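Local coordinates for probable UbiX-like flavin prenyltransferase (Escherichia coli, PDB 1SBZ), which probably prenylates reduced flavin mononucleotide with dimethylallyl phosphate, supplying the prenyl-FMN cofactor of a partner phenolic acid decarboxylase, at residues D[164-167]-D[168-172]. Sequence-based numbering, arbitrary orientation.
Sequences HVVA and RVLDQ
His-164 and Arg-168, one helical turn apart, lie side by side, and the arginine methylenes run along the imidazole. Arg-168 CG sits over one face of the ring, displaced toward its rim, in a CH-pi contact 4.1 Å from the centroid; CD comes within 3.8 Å of His-164 NE2. The histidine CG is anti to the backbone N (chi1 -174°) and beside the carbonyl carbon, and the ring then stands outward beside the Arg-168 methylenes. Bends at chi2 and chi3, within the CB-CG-CD part of the chain, turn the guanidinium from the ring to Asp-171; its plane stands 63° from the imidazole. The grip on Asp-171 is side-on: NE, at 3.3 Å, and NH2, at 3.2 Å, both donate to Asp-171 OD2, which lies in the guanidinium plane. NH2 takes the anti lone pair, and NE approaches on the same anti side but tilted out of the carboxylate plane. Arg-182 forms a salt bridge to the same oxygen, while Arg-168 NH2 also pairs with Glu-113 of a second subunit, extending the charge network across the dodecamer interface.

On another side of the helix the contacts are apolar. Val-166 CG1 meets Leu-170 CD2 at 3.8 Å, the two side chains pointing the same way, and Val-165 CG1 approaches Val-169 CG2 at 4.2 Å. Val-169 packs on Val-118 and Val-120 of strand 116-121, and Leu-170 on Leu-19 and Leu-23 of helix 13-24. Successive i to i+4 backbone bonds set this spacing, from Arg-168 N to His-164 O through Asp-171 N to Ala-167 O. This is the C-terminal part of helix 158-170, its apolar side packed against the parallel sheet of a Rossmann-like flavoprotein fold and Arg-168, on its polar side, reaching neighbouring subunits.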
loop_
_atom_site.group_PDB
_atom_site.type_symbol
_atom_site.label_atom_id
_atom_site.label_comp_id
_atom_site.label_asym_id
_atom_site.label_seq_id
_atom_site.Cartn_x
_atom_site.Cartn_y
_atom_site.Cartn_z
ATOM N N HIS D 164 0.379 -29.121 -26.728
ATOM C CA HIS D 164 1.357 -28.068 -26.551
ATOM C C HIS D 164 1.236 -27.455 -25.159
ATOM O O HIS D 164 2.241 -27.203 -24.506
ATOM C CB HIS D 164 1.203 -26.994 -27.625
ATOM C CG HIS D 164 2.274 -25.951 -27.576
ATOM N ND1 HIS D 164 3.537 -26.159 -28.087
ATOM C CD2 HIS D 164 2.281 -24.704 -27.048
ATOM C CE1 HIS D 164 4.271 -25.077 -27.891
ATOM N NE2 HIS D 164 3.533 -24.179 -27.264
ATOM N N VAL D 165 -0.000 -27.215 -24.719
ATOM C CA VAL D 165 -0.262 -26.684 -23.383
ATOM C C VAL D 165 0.284 -27.652 -22.342
ATOM O O VAL D 165 1.029 -27.251 -21.454
ATOM C CB VAL D 165 -1.779 -26.420 -23.143
ATOM C CG1 VAL D 165 -2.054 -26.093 -21.685
ATOM C CG2 VAL D 165 -2.283 -25.291 -24.045
ATOM N N VAL D 166 -0.076 -28.928 -22.478
ATOM C CA VAL D 166 0.376 -29.980 -21.571
ATOM C C VAL D 166 1.906 -30.027 -21.471
ATOM O O VAL D 166 2.449 -30.070 -20.369
ATOM C CB VAL D 166 -0.185 -31.368 -21.976
ATOM C CG1 VAL D 166 0.561 -32.491 -21.258
ATOM C CG2 VAL D 166 -1.683 -31.450 -21.690
ATOM N N ALA D 167 2.589 -30.013 -22.615
ATOM C CA ALA D 167 4.061 -29.981 -22.646
ATOM C C ALA D 167 4.649 -28.802 -21.862
ATOM O O ALA D 167 5.627 -28.962 -21.134
ATOM C CB ALA D 167 4.569 -29.964 -24.081
ATOM N N ARG D 168 4.038 -27.631 -22.018
ATOM C CA ARG D 168 4.522 -26.406 -21.386
ATOM C C ARG D 168 4.205 -26.363 -19.891
ATOM O O ARG D 168 4.928 -25.725 -19.121
ATOM C CB ARG D 168 3.966 -25.173 -22.105
ATOM C CG ARG D 168 4.314 -25.097 -23.608
ATOM C CD ARG D 168 5.503 -24.185 -23.983
ATOM N NE ARG D 168 6.555 -24.244 -22.974
ATOM C CZ ARG D 168 7.018 -23.209 -22.282
ATOM N NH1 ARG D 168 6.576 -21.977 -22.498
ATOM N NH2 ARG D 168 7.959 -23.418 -21.379
ATOM N N VAL D 169 3.125 -27.038 -19.490
ATOM C CA VAL D 169 2.825 -27.258 -18.074
ATOM C C VAL D 169 3.877 -28.197 -17.459
ATOM O O VAL D 169 4.450 -27.885 -16.413
ATOM C CB VAL D 169 1.380 -27.798 -17.850
ATOM C CG1 VAL D 169 1.135 -28.122 -16.377
ATOM C CG2 VAL D 169 0.343 -26.788 -18.331
ATOM N N LEU D 170 4.138 -29.323 -18.129
ATOM C CA LEU D 170 5.149 -30.304 -17.697
ATOM C C LEU D 170 6.560 -29.731 -17.552
ATOM O O LEU D 170 7.297 -30.137 -16.650
ATOM C CB LEU D 170 5.180 -31.495 -18.654
ATOM C CG LEU D 170 4.372 -32.760 -18.339
ATOM C CD1 LEU D 170 3.222 -32.517 -17.371
ATOM C CD2 LEU D 170 3.881 -33.390 -19.637
ATOM N N ASP D 171 6.927 -28.799 -18.436
ATOM C CA ASP D 171 8.193 -28.063 -18.331
ATOM C C ASP D 171 8.441 -27.528 -16.918
ATOM O O ASP D 171 9.587 -27.439 -16.478
ATOM C CB ASP D 171 8.228 -26.893 -19.320
ATOM C CG ASP D 171 8.612 -27.317 -20.729
ATOM O OD1 ASP D 171 9.035 -28.482 -20.916
ATOM O OD2 ASP D 171 8.535 -26.543 -21.709
ATOM N N GLN D 172 7.359 -27.188 -16.220
ATOM C CA GLN D 172 7.427 -26.672 -14.850
ATOM C C GLN D 172 8.031 -27.667 -13.860
ATOM O O GLN D 172 8.547 -27.273 -12.811
ATOM C CB GLN D 172 6.042 -26.226 -14.376
ATOM C CG GLN D 172 5.544 -24.966 -15.050
ATOM C CD GLN D 172 6.385 -23.760 -14.690
ATOM O OE1 GLN D 172 6.761 -23.580 -13.524
ATOM N NE2 GLN D 172 6.692 -22.932 -15.685
#